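Local coordinates for protein dihydrodipicolinate synthase (Aquifex aeolicus, PDB 2EHH) that probably catalyses the condensation of pyruvate with aspartate-beta-semialdehyde to 4-hydroxy-tetrahydrodipicolinate, a step of lysine biosynthesis, through a Schiff-base intermediate, at residues V144-M147 / F148-S152; P48-T51 / F52-E56; K175-G178 / E179-V183. One frame throughout, in Å; residues are numbered along the deposited sequence.

Interaction 1 (V144-M147 / F148-S152); sequences VDTM and FKLAS
Val-144 O, Asp-145 O, Thr-146 O and Met-147 O each accept the backbone N-H four residues on, from Phe-148, Lys-149, Leu-150 and Ala-151. The shortest of the four is Phe-148 N to Val-144 O at 2.7 Å, and the straightest is Ala-151 N to Met-147 O, 168° at the hydrogen. Apolar contact follows the same spacing: Thr-146 and Leu-150 lie side by side and point the same way, with Thr-146 CG2 3.9 Å from Leu-150 CD1. The methyl of Thr-146 is trans to its own N, which leaves OG1 beside that N (chi1 -61°) and bonded to Gln-111. Leu-150 CG also sits 3.4 Å from Thr-146 O, so the branch leans over the carbonyl that its own N-H engages. A side-chain bond follows one turn on: Ser-152 OG donates to Phe-148 O at 2.8 Å, while Ser-152 N reaches the same oxygen from the other face of the carbonyl plane. Ser-152 OG also lies 3.8 Å above the centre of the Phe-148 ring. Among the charged groups, Asp-145 pairs with Arg-176 and Lys-149 makes a cation-pi contact with Tyr-115. Met-147 and Leu-150 face inward, onto strand 157-162, and Leu-150 also meets helix 111-124. This is regular alpha-helical i to i+4 bonding, in an amphipathic helix 144-153 on the outside of a TIM barrel.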
loop_
_atom_site.group_PDB
_atom_site.type_symbol
_atom_site.label_atom_id
_atom_site.label_comp_id
_atom_site.label_asym_id
_atom_site.label_seq_id
_atom_site.Cartn_x
_atom_site.Cartn_y
_atom_site.Cartn_z
ATOM N N VAL A 144 -14.908 -9.063 -7.972
ATOM C CA VAL A 144 -15.814 -9.063 -9.108
ATOM C C VAL A 144 -16.471 -10.445 -9.195
ATOM O O VAL A 144 -17.636 -10.565 -9.582
ATOM C CB VAL A 144 -15.063 -8.719 -10.414
ATOM C CG1 VAL A 144 -16.028 -8.736 -11.597
ATOM C CG2 VAL A 144 -14.425 -7.329 -10.281
ATOM N N ASP A 145 -15.729 -11.486 -8.823
ATOM C CA ASP A 145 -16.283 -12.841 -8.826
ATOM C C ASP A 145 -17.531 -12.861 -7.944
ATOM O O ASP A 145 -18.574 -13.370 -8.337
ATOM C CB ASP A 145 -15.278 -13.856 -8.263
ATOM C CG ASP A 145 -14.244 -14.304 -9.284
ATOM O OD1 ASP A 145 -14.388 -13.973 -10.476
ATOM O OD2 ASP A 145 -13.287 -15.006 -8.888
ATOM N N THR A 146 -17.414 -12.300 -6.743
ATOM C CA THR A 146 -18.532 -12.268 -5.807
ATOM C C THR A 146 -19.680 -11.427 -6.362
ATOM O O THR A 146 -20.838 -11.833 -6.292
ATOM C CB THR A 146 -18.093 -11.709 -4.436
ATOM O OG1 THR A 146 -17.085 -12.559 -3.882
ATOM C CG2 THR A 146 -19.276 -11.642 -3.467
ATOM N N MET A 147 -19.355 -10.263 -6.921
ATOM C CA MET A 147 -20.374 -9.393 -7.497
ATOM C C MET A 147 -21.102 -10.123 -8.619
ATOM O O MET A 147 -22.320 -10.036 -8.742
ATOM C CB MET A 147 -19.743 -8.117 -8.054
ATOM C CG MET A 147 -19.137 -7.208 -6.994
ATOM S SD MET A 147 -18.295 -5.788 -7.710
ATOM C CE MET A 147 -19.684 -4.826 -8.275
ATOM N N PHE A 148 -20.340 -10.834 -9.441
ATOM C CA PHE A 148 -20.906 -11.584 -10.555
ATOM C C PHE A 148 -21.907 -12.624 -10.051
ATOM O O PHE A 148 -23.021 -12.744 -10.570
ATOM C CB PHE A 148 -19.786 -12.282 -11.321
ATOM C CG PHE A 148 -20.268 -13.152 -12.441
ATOM C CD1 PHE A 148 -20.779 -12.590 -13.605
ATOM C CD2 PHE A 148 -20.215 -14.537 -12.328
ATOM C CE1 PHE A 148 -21.230 -13.399 -14.648
ATOM C CE2 PHE A 148 -20.663 -15.355 -13.361
ATOM C CZ PHE A 148 -21.172 -14.784 -14.525
ATOM N N LYS A 149 -21.493 -13.379 -9.041
ATOM C CA LYS A 149 -22.333 -14.411 -8.452
ATOM C C LYS A 149 -23.597 -13.786 -7.868
ATOM O O LYS A 149 -24.691 -14.333 -8.002
ATOM C CB LYS A 149 -21.555 -15.149 -7.359
ATOM C CG LYS A 149 -22.283 -16.337 -6.736
ATOM C CD LYS A 149 -21.410 -17.010 -5.682
ATOM C CE LYS A 149 -22.142 -18.137 -4.964
ATOM N NZ LYS A 149 -22.445 -19.292 -5.848
ATOM N N LEU A 150 -23.443 -12.632 -7.227
ATOM C CA LEU A 150 -24.574 -11.935 -6.622
ATOM C C LEU A 150 -25.573 -11.389 -7.634
ATOM O O LEU A 150 -26.785 -11.567 -7.482
ATOM C CB LEU A 150 -24.073 -10.787 -5.750
ATOM C CG LEU A 150 -23.578 -11.177 -4.358
ATOM C CD1 LEU A 150 -22.852 -10.001 -3.704
ATOM C CD2 LEU A 150 -24.780 -11.607 -3.514
ATOM N N ALA A 151 -25.067 -10.712 -8.658
ATOM C CA ALA A 151 -25.928 -10.129 -9.679
ATOM C C ALA A 151 -26.621 -11.213 -10.500
ATOM O O ALA A 151 -27.719 -11.003 -11.024
ATOM C CB ALA A 151 -25.114 -9.214 -10.591
ATOM N N SER A 152 -25.980 -12.372 -10.602
ATOM C CA SER A 152 -26.540 -13.486 -11.358
ATOM C C SER A 152 -27.645 -14.210 -10.590
ATOM O O SER A 152 -28.644 -14.624 -11.176
ATOM C CB SER A 152 -25.438 -14.485 -11.727
ATOM O OG SER A 152 -24.496 -13.900 -12.608
#

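Interaction 2 (P48-T51 / F52-E56); sequences PTLT and FEEHE
Thr-51 ends the loop and Phe-52 opens helix 52-66, whose first turn closes with His-55 N on Thr-51 O at 2.9 Å. The Thr-51 hydroxyl lies between its own N and carbonyl carbon (chi1 73°), where it accepts the Glu-54 N-H, OG1 to N 3.0 Å. In return, the Glu-54 chain runs back past Thr-51, and OE1 takes the Thr-51 N-H at 2.8 Å in an almost straight bond, 172° at the hydrogen, through the anti lone pair. Thr-51 CG2 is 3.3 Å from the same OE1, so methyl and amide both border this oxygen. Arg-267 forms a salt bridge to OE1 as well, which probably helps keep the carboxylate charged. The His-55 ring lies against Leu-50 and Thr-51. Leu-50 crosses it at about a right angle, with CB 3.4 Å from His-55 ND1 and CD1 over one face, offset toward the rim. Thr-51 O lies in the ring plane, and the bond it receives from ND1 is weak at 3.4 Å. Outside these segments the His-55 side chain packs on Cys-41, Ser-47 and Leu-87, while Pro-48 and Thr-49 pack on Asn-79 and Ala-80 of the second subunit. Reciprocal bonds between Thr-51 and Glu-54 make a capping box, here at the N-terminus of the helix that follows barrel strand 37-40.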
loop_
_atom_site.group_PDB
_atom_site.type_symbol
_atom_site.label_atom_id
_atom_site.label_comp_id
_atom_site.label_asym_id
_atom_site.label_seq_id
_atom_site.Cartn_x
_atom_site.Cartn_y
_atom_site.Cartn_z
ATOM N N PRO A 48 -22.929 6.990 10.190
ATOM C CA PRO A 48 -22.279 6.368 11.351
ATOM C C PRO A 48 -22.746 6.946 12.684
ATOM O O PRO A 48 -22.829 6.227 13.675
ATOM C CB PRO A 48 -20.798 6.641 11.104
ATOM C CG PRO A 48 -20.702 6.605 9.611
ATOM C CD PRO A 48 -21.922 7.405 9.195
ATOM N N THR A 49 -23.047 8.243 12.705
ATOM C CA THR A 49 -23.485 8.892 13.934
ATOM C C THR A 49 -24.996 9.104 14.042
ATOM O O THR A 49 -25.471 9.743 14.983
ATOM C CB THR A 49 -22.763 10.246 14.137
ATOM O OG1 THR A 49 -22.997 11.099 13.011
ATOM C CG2 THR A 49 -21.261 10.027 14.287
ATOM N N LEU A 50 -25.750 8.580 13.078
ATOM C CA LEU A 50 -27.207 8.693 13.116
ATOM C C LEU A 50 -27.733 7.462 13.832
ATOM O O LEU A 50 -27.247 6.357 13.605
ATOM C CB LEU A 50 -27.804 8.729 11.707
ATOM C CG LEU A 50 -27.549 9.946 10.820
ATOM C CD1 LEU A 50 -28.169 9.707 9.441
ATOM C CD2 LEU A 50 -28.137 11.186 11.470
ATOM N N THR A 51 -28.721 7.643 14.699
ATOM C CA THR A 51 -29.283 6.504 15.407
ATOM C C THR A 51 -30.130 5.722 14.414
ATOM O O THR A 51 -30.599 6.276 13.422
ATOM C CB THR A 51 -30.184 6.942 16.569
ATOM O OG1 THR A 51 -31.410 7.463 16.048
ATOM C CG2 THR A 51 -29.497 8.018 17.395
ATOM N N PHE A 52 -30.313 4.435 14.685
ATOM C CA PHE A 52 -31.109 3.567 13.826
ATOM C C PHE A 52 -32.470 4.202 13.549
ATOM O O PHE A 52 -33.004 4.097 12.442
ATOM C CB PHE A 52 -31.296 2.208 14.504
ATOM C CG PHE A 52 -32.271 1.309 13.805
ATOM C CD1 PHE A 52 -31.901 0.602 12.665
ATOM C CD2 PHE A 52 -33.575 1.185 14.280
ATOM C CE1 PHE A 52 -32.818 -0.217 12.007
ATOM C CE2 PHE A 52 -34.497 0.373 13.631
ATOM C CZ PHE A 52 -34.119 -0.330 12.492
ATOM N N GLU A 53 -33.023 4.866 14.558
ATOM C CA GLU A 53 -34.321 5.513 14.421
ATOM C C GLU A 53 -34.257 6.774 13.562
ATOM O O GLU A 53 -35.205 7.090 12.839
ATOM C CB GLU A 53 -34.887 5.846 15.802
ATOM C CG GLU A 53 -36.115 6.735 15.772
ATOM C CD GLU A 53 -36.789 6.840 17.128
ATOM O OE1 GLU A 53 -36.083 7.093 18.128
ATOM O OE2 GLU A 53 -38.027 6.674 17.191
ATOM N N GLU A 54 -33.150 7.506 13.648
ATOM C CA GLU A 54 -33.006 8.708 12.838
ATOM C C GLU A 54 -32.896 8.261 11.385
ATOM O O GLU A 54 -33.392 8.940 10.486
ATOM C CB GLU A 54 -31.765 9.510 13.259
ATOM C CG GLU A 54 -31.930 10.231 14.592
ATOM C CD GLU A 54 -30.656 10.916 15.059
ATOM O OE1 GLU A 54 -29.583 10.283 14.983
ATOM O OE2 GLU A 54 -30.732 12.081 15.512
ATOM N N HIS A 55 -32.256 7.114 11.163
ATOM C CA HIS A 55 -32.112 6.565 9.816
ATOM C C HIS A 55 -33.488 6.342 9.206
ATOM O O HIS A 55 -33.760 6.775 8.088
ATOM C CB HIS A 55 -31.389 5.213 9.831
ATOM C CG HIS A 55 -29.917 5.298 9.572
ATOM N ND1 HIS A 55 -29.016 5.739 10.517
ATOM C CD2 HIS A 55 -29.185 4.966 8.482
ATOM C CE1 HIS A 55 -27.793 5.673 10.023
ATOM N NE2 HIS A 55 -27.867 5.207 8.789
ATOM N N GLU A 56 -34.356 5.648 9.936
ATOM C CA GLU A 56 -35.683 5.374 9.410
ATOM C C GLU A 56 -36.538 6.629 9.270
ATOM O O GLU A 56 -37.327 6.737 8.333
ATOM C CB GLU A 56 -36.391 4.303 10.255
ATOM C CG GLU A 56 -36.509 4.576 11.733
ATOM C CD GLU A 56 -36.863 3.315 12.516
ATOM O OE1 GLU A 56 -37.298 2.320 11.891
ATOM O OE2 GLU A 56 -36.709 3.320 13.756
#

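Interaction 3 (K175-G178 / E179-V183); sequences KRLG and ESFSV
Leu-177 and Phe-181 meet where a beta-alpha-beta unit of the TIM barrel turns from helix 167-177 back to strand 182-185. The two side chains run alongside each other in the same direction. Leu-177 CD2 sits over the face of the Phe-181 ring in a CH-pi contact, 3.3 Å from the centroid and only 4° off the ring normal, so one methyl is nearly equidistant from all six ring carbons. Further back, Leu-177 CB rests 3.8 Å from Phe-181 CB. With CG trans to the backbone N (chi1 -167°), Phe-181 turns its ring back so that one face meets Leu-177, the residue just before the turn. The next shell is backbone. Residues 178 to 181 form a type I beta turn, closed by Phe-181 N on Gly-178 O at 3.1 Å. Gly-178 leaves the helix with positive phi (76°), where a CB would be jammed against the preceding carbonyl oxygen; its lack of a side chain permits the sharp exit. Farther out, Ala-151 of helix 144-153 packs on both Leu-177 and Phe-181, and Phe-148 touches Leu-177. Lys-200 NZ, just before strand 201-204, bonds both Glu-179 O and Phe-181 O. At the close of the turn, Phe-181 CB lies 3.4 Å from Gly-178 O, the carbonyl oxygen that its own N-H bonds.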
loop_
_atom_site.group_PDB
_atom_site.type_symbol
_atom_site.label_atom_id
_atom_site.label_comp_id
_atom_site.label_asym_id
_atom_site.label_seq_id
_atom_site.Cartn_x
_atom_site.Cartn_y
_atom_site.Cartn_z
ATOM N N LYS A 175 -17.501 -5.485 -18.202
ATOM C CA LYS A 175 -17.360 -6.622 -19.101
ATOM C C LYS A 175 -18.026 -7.899 -18.603
ATOM O O LYS A 175 -18.746 -8.560 -19.348
ATOM C CB LYS A 175 -15.877 -6.896 -19.373
ATOM C CG LYS A 175 -15.628 -8.076 -20.308
ATOM C CD LYS A 175 -14.147 -8.271 -20.575
ATOM C CE LYS A 175 -13.904 -9.464 -21.486
ATOM N NZ LYS A 175 -14.586 -9.307 -22.798
ATOM N N ARG A 176 -17.794 -8.246 -17.343
ATOM C CA ARG A 176 -18.358 -9.471 -16.791
ATOM C C ARG A 176 -19.824 -9.453 -16.366
ATOM O O ARG A 176 -20.544 -10.412 -16.639
ATOM C CB ARG A 176 -17.503 -9.953 -15.616
ATOM C CG ARG A 176 -16.083 -10.327 -15.997
ATOM C CD ARG A 176 -15.336 -10.847 -14.792
ATOM N NE ARG A 176 -15.968 -12.052 -14.266
ATOM C CZ ARG A 176 -15.623 -12.637 -13.125
ATOM N NH1 ARG A 176 -16.258 -13.732 -12.728
ATOM N NH2 ARG A 176 -14.646 -12.123 -12.384
ATOM N N LEU A 177 -20.277 -8.391 -15.704
ATOM C CA LEU A 177 -21.671 -8.354 -15.245
ATOM C C LEU A 177 -22.682 -8.013 -16.326
ATOM O O LEU A 177 -23.879 -8.237 -16.163
ATOM C CB LEU A 177 -21.838 -7.402 -14.053
ATOM C CG LEU A 177 -21.518 -8.065 -12.705
ATOM C CD1 LEU A 177 -20.054 -8.504 -12.689
ATOM C CD2 LEU A 177 -21.811 -7.104 -11.556
ATOM N N GLY A 178 -22.210 -7.469 -17.434
ATOM C CA GLY A 178 -23.129 -7.164 -18.508
ATOM C C GLY A 178 -24.032 -5.956 -18.375
ATOM O O GLY A 178 -24.154 -5.338 -17.319
ATOM N N GLU A 179 -24.702 -5.663 -19.485
ATOM C CA GLU A 179 -25.598 -4.514 -19.642
ATOM C C GLU A 179 -26.756 -4.282 -18.677
ATOM O O GLU A 179 -27.174 -3.137 -18.509
ATOM C CB GLU A 179 -26.134 -4.515 -21.074
ATOM C CG GLU A 179 -24.990 -4.594 -22.091
ATOM C CD GLU A 179 -25.448 -4.726 -23.539
ATOM O OE1 GLU A 179 -26.624 -5.079 -23.774
ATOM O OE2 GLU A 179 -24.621 -4.492 -24.449
ATOM N N SER A 180 -27.287 -5.324 -18.043
ATOM C CA SER A 180 -28.401 -5.105 -17.126
ATOM C C SER A 180 -27.905 -4.552 -15.792
ATOM O O SER A 180 -28.700 -4.122 -14.958
ATOM C CB SER A 180 -29.172 -6.408 -16.900
ATOM O OG SER A 180 -28.353 -7.410 -16.319
ATOM N N PHE A 181 -26.589 -4.559 -15.603
ATOM C CA PHE A 181 -25.985 -4.070 -14.366
ATOM C C PHE A 181 -25.493 -2.644 -14.572
ATOM O O PHE A 181 -25.046 -2.289 -15.659
ATOM C CB PHE A 181 -24.809 -4.963 -13.976
ATOM C CG PHE A 181 -24.322 -4.746 -12.577
ATOM C CD1 PHE A 181 -24.998 -5.310 -11.498
ATOM C CD2 PHE A 181 -23.185 -3.979 -12.333
ATOM C CE1 PHE A 181 -24.549 -5.119 -10.196
ATOM C CE2 PHE A 181 -22.726 -3.781 -11.028
ATOM C CZ PHE A 181 -23.408 -4.353 -9.960
ATOM N N SER A 182 -25.563 -1.826 -13.531
ATOM C CA SER A 182 -25.119 -0.449 -13.656
ATOM C C SER A 182 -23.996 -0.067 -12.699
ATOM O O SER A 182 -24.094 -0.281 -11.492
ATOM C CB SER A 182 -26.306 0.493 -13.454
ATOM O OG SER A 182 -25.864 1.818 -13.224
ATOM N N VAL A 183 -22.921 0.484 -13.250
ATOM C CA VAL A 183 -21.806 0.938 -12.431
ATOM C C VAL A 183 -21.921 2.446 -12.241
ATOM O O VAL A 183 -22.073 3.200 -13.205
ATOM C CB VAL A 183 -20.445 0.644 -13.086
ATOM C CG1 VAL A 183 -19.325 1.258 -12.244
ATOM C CG2 VAL A 183 -20.247 -0.857 -13.223
#

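In the fold
Along the chain interaction 2 comes first, then interaction 1, then interaction 3, all within one TIM barrel. Interactions 1 and 3 are neighbours, their centres about 10 Å apart: helices 144-153 and 167-177 lie against each other outside the barrel, Val-144 CG1 touching Arg-176 NH2 and Phe-148 CE1 touching Arg-176 O. Interaction 2 is remote, with centres about 29 and 32 Å from interactions 1 and 3, and lies across the chain's centre from interaction 3, near a subunit interface. The side chains of Met-147 and Phe-181 are each about 9 Å from that of Lys-161, the predicted Schiff-base lysine, and that of His-55 is about 9 Å from that of Thr-43, so all three contacts lie just outside predicted catalytic residues.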